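Local coordinates for thiosulfate sulfurtransferase (Pseudomonas aeruginosa, PDB 1YT8), which probably transfers sulfur from thiosulfate to cyanide, as a thiosulfate sulfurtransferase built from repeated rhodanese-like domains, at residues D287-E292 against G332-M337; V326-D331 against A350-L355. One frame throughout, in Å; residues are numbered along the deposited sequence.

In the fold
Both contacts lie in the rhodanese-like domain whose parallel sheet includes strands 283-287, 324-328 and 348-352, and both are largely buried. Contact 2 is inside the sheet: two adjacent strands share backbone hydrogen bonds, and aliphatic side chains and a water close the gap where they part. Contact 1 lies at the ends of the strands, where the turn after strand 283-287 meets the start of helix 334-344, and here an apolar touch sits beside two arginines surrounded by carboxylates. The loop from Asp329 to Val333 joins them: Asp329 OD2 probably accepts from Ala335 N at 2.7 Å, and Asp330 forms salt bridges with Arg289 and Arg334.

Contact 1 (D287-E292 against G332-M337); sequences DVRTPE and GVRANM
In this rhodanese-like domain the Asp-Val-Arg sequence that leads out of strand 283-287 meets the first turn of helix 334-344, with Val288 and Arg289 touching Arg334 and Ala335. Val288 reaches the helix with one methyl: a chi1 of -61° puts CG2 between its backbone N and carbonyl carbon, and from there CG2 comes within 3.6 Å of Ala335 N and 3.9 Å of Arg334 CB. Arg289 meets the other arginine with its aliphatic part. Its CG stands over one face of the Arg334 guanidinium, off toward the rim, 3.3 Å from Arg334 NH2. The two guanidinium planes are 79° apart, so the groups do not stack, and Arg289 NE stays 5.0 Å from Arg334 NH2.

The Arg289 chain bends at chi3 and brings its head side-on to Asp287. NE donates in the guanidinium plane to the syn lone pair of Asp287 OD1 at 2.9 Å, while NH2 reaches Asp287 OD2 at 2.8 Å, tilted from that plane. OD1 also accepts from Arg289 N at 3.0 Å, closing an Asx turn that fixes the carboxylate against the backbone.

Asp330 forms salt bridges with both arginines, Asp331 holds Arg334 NE, and Glu173 and Glu293 both pair with Arg334 NH1; so many acids would be expected to offset the like charges. Arg289 NH2 also donates to Gly297 O. The Asp-Val-Arg turn leading into helix 291-296 is a recognised sequence motif of rhodanese domains; here it packs on the helix after the loop in the rhodanese active-site position.

Contact 2 (V326-D331 against A350-L355); sequences VLVDDD and AVLDGL
Leu327 O takes two donors, Leu352 N at 3.1 Å in an almost straight bond (178°) and a water at 2.9 Å. The same water donates to Leu352 O at 2.8 Å and accepts weakly from Asp329 N, bridging the strands just where they diverge. Before that point they run as parallel neighbours: Leu327 N donates to Ala350 O at 2.9 Å.

Aliphatic groups carry the contact onward. Val328 CG1, held anti to its own backbone N (chi1 180°), meets Leu355 CD1 at 3.7 Å, the two side chains crossing at about a right angle. The other methyl, Val328 CG2, lies alongside Leu352 CD2. Past the strand, Asp329 OD1 accepts from Asp331 N in an Asx turn, while OD2 accepts from Ala335 N at the start of helix 334-344. Cys193 of the sulfite-binding loop likewise follows directly on its strand, so Asp329 probably holds the corresponding position here.

These strands are the two ends of a beta-alpha-beta unit. Helix 334-344 between them covers the face bearing Leu327 and Val351, whereas Val326 and Ala350 point to the other face and pack on Trp275 of helix 269-277, with strands 283-287 and 265-267 flanking the pair.

Contact 1 (D287-E292 against G332-M337)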
loop_
_atom_site.group_PDB
_atom_site.type_symbol
_atom_site.label_atom_id
_atom_site.label_comp_id
_atom_site.label_asym_id
_atom_site.label_seq_id
_atom_site.Cartn_x
_atom_site.Cartn_y
_atom_site.Cartn_z
ATOM N N ASP A 287 -2.292 -1.905 13.689
ATOM C CA ASP A 287 -1.886 -0.783 14.548
ATOM C C ASP A 287 -1.802 0.481 13.676
ATOM O O ASP A 287 -0.931 0.578 12.809
ATOM C CB ASP A 287 -0.509 -1.085 15.157
ATOM C CG ASP A 287 -0.117 -0.116 16.267
ATOM O OD1 ASP A 287 -0.286 1.111 16.099
ATOM O OD2 ASP A 287 0.386 -0.591 17.310
ATOM N N VAL A 288 -2.691 1.445 13.914
ATOM C CA VAL A 288 -2.727 2.671 13.112
ATOM C C VAL A 288 -1.869 3.854 13.580
ATOM O O VAL A 288 -1.960 4.956 13.022
ATOM C CB VAL A 288 -4.186 3.164 12.940
ATOM C CG1 VAL A 288 -5.015 2.100 12.224
ATOM C CG2 VAL A 288 -4.802 3.499 14.298
ATOM N N ARG A 289 -1.035 3.637 14.591
ATOM C CA ARG A 289 -0.171 4.702 15.098
ATOM C C ARG A 289 1.029 4.889 14.165
ATOM O O ARG A 289 1.137 4.210 13.143
ATOM C CB ARG A 289 0.312 4.351 16.508
ATOM C CG ARG A 289 -0.809 4.072 17.498
ATOM C CD ARG A 289 -0.240 3.549 18.805
ATOM N NE ARG A 289 0.493 2.306 18.586
ATOM C CZ ARG A 289 1.443 1.844 19.389
ATOM N NH1 ARG A 289 1.781 2.523 20.480
ATOM N NH2 ARG A 289 2.066 0.712 19.091
ATOM N N THR A 290 1.923 5.814 14.511
ATOM C CA THR A 290 3.111 6.066 13.693
ATOM C C THR A 290 4.049 4.863 13.742
ATOM O O THR A 290 3.974 4.045 14.658
ATOM C CB THR A 290 3.904 7.304 14.189
ATOM O OG1 THR A 290 4.411 7.057 15.510
ATOM C CG2 THR A 290 3.010 8.539 14.207
ATOM N N PRO A 291 4.936 4.729 12.744
ATOM C CA PRO A 291 5.875 3.602 12.723
ATOM C C PRO A 291 6.741 3.563 13.987
ATOM O O PRO A 291 7.012 2.493 14.534
ATOM C CB PRO A 291 6.699 3.870 11.464
ATOM C CG PRO A 291 5.691 4.500 10.545
ATOM C CD PRO A 291 4.999 5.485 11.477
ATOM N N GLU A 292 7.164 4.741 14.442
ATOM C CA GLU A 292 8.009 4.863 15.629
ATOM C C GLU A 292 7.335 4.298 16.876
ATOM O O GLU A 292 7.954 3.564 17.647
ATOM C CB GLU A 292 8.374 6.330 15.878
ATOM C CG GLU A 292 9.286 6.979 14.835
ATOM C CD GLU A 292 8.624 7.186 13.475
ATOM O OE1 GLU A 292 7.404 7.448 13.423
ATOM O OE2 GLU A 292 9.336 7.104 12.453
ATOM N N GLY A 332 -7.289 6.713 21.620
ATOM C CA GLY A 332 -8.734 6.823 21.524
ATOM C C GLY A 332 -9.243 7.685 20.379
ATOM O O GLY A 332 -10.431 7.999 20.322
ATOM N N VAL A 333 -8.359 8.068 19.461
ATOM C CA VAL A 333 -8.757 8.895 18.324
ATOM C C VAL A 333 -8.436 8.260 16.971
ATOM O O VAL A 333 -9.318 8.081 16.135
ATOM C CB VAL A 333 -8.060 10.280 18.358
ATOM C CG1 VAL A 333 -8.411 11.074 17.096
ATOM C CG2 VAL A 333 -8.489 11.059 19.596
ATOM N N ARG A 334 -7.168 7.929 16.766
ATOM C CA ARG A 334 -6.702 7.367 15.500
ATOM C C ARG A 334 -7.421 6.122 15.000
ATOM O O ARG A 334 -7.835 6.069 13.840
ATOM C CB ARG A 334 -5.196 7.127 15.583
ATOM C CG ARG A 334 -4.422 8.431 15.715
ATOM C CD ARG A 334 -2.927 8.215 15.811
ATOM N NE ARG A 334 -2.540 7.670 17.108
ATOM C CZ ARG A 334 -1.285 7.589 17.536
ATOM N NH1 ARG A 334 -0.291 8.019 16.770
ATOM N NH2 ARG A 334 -1.027 7.089 18.737
ATOM N N ALA A 335 -7.568 5.124 15.864
ATOM C CA ALA A 335 -8.255 3.902 15.475
ATOM C C ALA A 335 -9.733 4.191 15.190
ATOM O O ALA A 335 -10.282 3.710 14.203
ATOM C CB ALA A 335 -8.116 2.847 16.575
ATOM N N ASN A 336 -10.376 4.985 16.045
ATOM C CA ASN A 336 -11.784 5.315 15.838
ATOM C C ASN A 336 -12.021 6.022 14.506
ATOM O O ASN A 336 -12.952 5.675 13.777
ATOM C CB ASN A 336 -12.329 6.206 16.970
ATOM C CG ASN A 336 -12.676 5.420 18.225
ATOM O OD1 ASN A 336 -13.255 4.332 18.156
ATOM N ND2 ASN A 336 -12.343 5.983 19.384
HETATM N N MSE A 337 -11.192 7.015 14.193
HETATM C CA MSE A 337 -11.350 7.750 12.941
HETATM C C MSE A 337 -11.083 6.864 11.727
HETATM O O MSE A 337 -11.860 6.860 10.774
HETATM C CB MSE A 337 -10.429 8.976 12.898
HETATM C CG MSE A 337 -10.835 10.134 13.811
HETATM SE SE MSE A 337 -12.702 10.691 13.721
HETATM C CE MSE A 337 -12.813 11.194 11.842
#

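Contact 2 (V326-D331 against A350-L355)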
loop_
_atom_site.group_PDB
_atom_site.type_symbol
_atom_site.label_atom_id
_atom_site.label_comp_id
_atom_site.label_asym_id
_atom_site.label_seq_id
_atom_site.Cartn_x
_atom_site.Cartn_y
_atom_site.Cartn_z
ATOM N N VAL A 326 -9.474 -5.257 12.893
ATOM C CA VAL A 326 -9.470 -4.821 14.292
ATOM C C VAL A 326 -8.352 -3.783 14.417
ATOM O O VAL A 326 -7.186 -4.088 14.178
ATOM C CB VAL A 326 -9.193 -5.987 15.255
ATOM C CG1 VAL A 326 -9.122 -5.471 16.685
ATOM C CG2 VAL A 326 -10.288 -7.031 15.130
ATOM N N LEU A 327 -8.707 -2.559 14.795
ATOM C CA LEU A 327 -7.714 -1.493 14.882
ATOM C C LEU A 327 -7.212 -1.154 16.279
ATOM O O LEU A 327 -7.987 -1.070 17.238
ATOM C CB LEU A 327 -8.257 -0.230 14.209
ATOM C CG LEU A 327 -8.769 -0.390 12.776
ATOM C CD1 LEU A 327 -8.992 0.994 12.166
ATOM C CD2 LEU A 327 -7.762 -1.187 11.935
ATOM N N VAL A 328 -5.901 -0.930 16.359
ATOM C CA VAL A 328 -5.223 -0.609 17.609
ATOM C C VAL A 328 -4.600 0.788 17.662
ATOM O O VAL A 328 -3.990 1.245 16.700
ATOM C CB VAL A 328 -4.073 -1.617 17.880
ATOM C CG1 VAL A 328 -3.360 -1.276 19.191
ATOM C CG2 VAL A 328 -4.618 -3.038 17.915
ATOM N N ASP A 329 -4.777 1.457 18.795
ATOM C CA ASP A 329 -4.158 2.757 19.048
ATOM C C ASP A 329 -4.120 2.912 20.565
ATOM O O ASP A 329 -4.725 2.114 21.281
ATOM C CB ASP A 329 -4.903 3.928 18.367
ATOM C CG ASP A 329 -6.106 4.440 19.156
ATOM O OD1 ASP A 329 -6.193 4.235 20.386
ATOM O OD2 ASP A 329 -6.970 5.093 18.526
ATOM N N ASP A 330 -3.399 3.914 21.055
ATOM C CA ASP A 330 -3.289 4.134 22.495
ATOM C C ASP A 330 -3.718 5.550 22.853
ATOM O O ASP A 330 -3.257 6.112 23.848
ATOM C CB ASP A 330 -1.842 3.912 22.950
ATOM C CG ASP A 330 -0.838 4.771 22.175
ATOM O OD1 ASP A 330 -1.259 5.698 21.453
ATOM O OD2 ASP A 330 0.383 4.523 22.296
ATOM N N ASP A 331 -4.615 6.114 22.049
ATOM C CA ASP A 331 -5.069 7.486 22.253
ATOM C C ASP A 331 -6.580 7.678 22.195
ATOM O O ASP A 331 -7.093 8.702 22.645
ATOM C CB ASP A 331 -4.424 8.386 21.202
ATOM C CG ASP A 331 -4.635 7.865 19.794
ATOM O OD1 ASP A 331 -3.884 6.953 19.381
ATOM O OD2 ASP A 331 -5.562 8.353 19.108
ATOM N N ALA A 350 -13.688 -3.232 13.743
ATOM C CA ALA A 350 -13.846 -3.017 15.171
ATOM C C ALA A 350 -12.620 -2.298 15.717
ATOM O O ALA A 350 -11.536 -2.378 15.140
ATOM C CB ALA A 350 -14.012 -4.356 15.877
ATOM N N VAL A 351 -12.806 -1.578 16.818
ATOM C CA VAL A 351 -11.710 -0.887 17.485
ATOM C C VAL A 351 -11.507 -1.646 18.798
ATOM O O VAL A 351 -12.476 -1.971 19.489
ATOM C CB VAL A 351 -12.059 0.586 17.779
ATOM C CG1 VAL A 351 -11.003 1.203 18.684
ATOM C CG2 VAL A 351 -12.143 1.366 16.468
ATOM N N LEU A 352 -10.255 -1.938 19.130
ATOM C CA LEU A 352 -9.934 -2.682 20.345
ATOM C C LEU A 352 -9.890 -1.778 21.578
ATOM O O LEU A 352 -9.023 -0.907 21.690
ATOM C CB LEU A 352 -8.591 -3.398 20.160
ATOM C CG LEU A 352 -8.218 -4.517 21.133
ATOM C CD1 LEU A 352 -9.362 -5.515 21.243
ATOM C CD2 LEU A 352 -6.949 -5.205 20.645
ATOM N N ASP A 353 -10.831 -1.992 22.498
ATOM C CA ASP A 353 -10.916 -1.197 23.725
ATOM C C ASP A 353 -10.298 -1.892 24.938
ATOM O O ASP A 353 -10.065 -3.103 24.930
ATOM C CB ASP A 353 -12.378 -0.879 24.070
ATOM C CG ASP A 353 -13.084 -0.090 22.991
ATOM O OD1 ASP A 353 -12.455 0.817 22.408
ATOM O OD2 ASP A 353 -14.280 -0.361 22.743
ATOM N N GLY A 354 -10.042 -1.110 25.983
ATOM C CA GLY A 354 -9.492 -1.654 27.214
ATOM C C GLY A 354 -8.018 -2.006 27.239
ATOM O O GLY A 354 -7.567 -2.693 28.155
ATOM N N LEU A 355 -7.260 -1.544 26.251
ATOM C CA LEU A 355 -5.832 -1.839 26.206
ATOM C C LEU A 355 -5.058 -0.983 27.204
ATOM O O LEU A 355 -5.398 0.175 27.443
ATOM C CB LEU A 355 -5.278 -1.596 24.800
ATOM C CG LEU A 355 -5.843 -2.443 23.657
ATOM C CD1 LEU A 355 -5.188 -2.017 22.348
ATOM C CD2 LEU A 355 -5.589 -3.920 23.926
HETATM O O HOH W 1 -7.632 0.458 19.656
#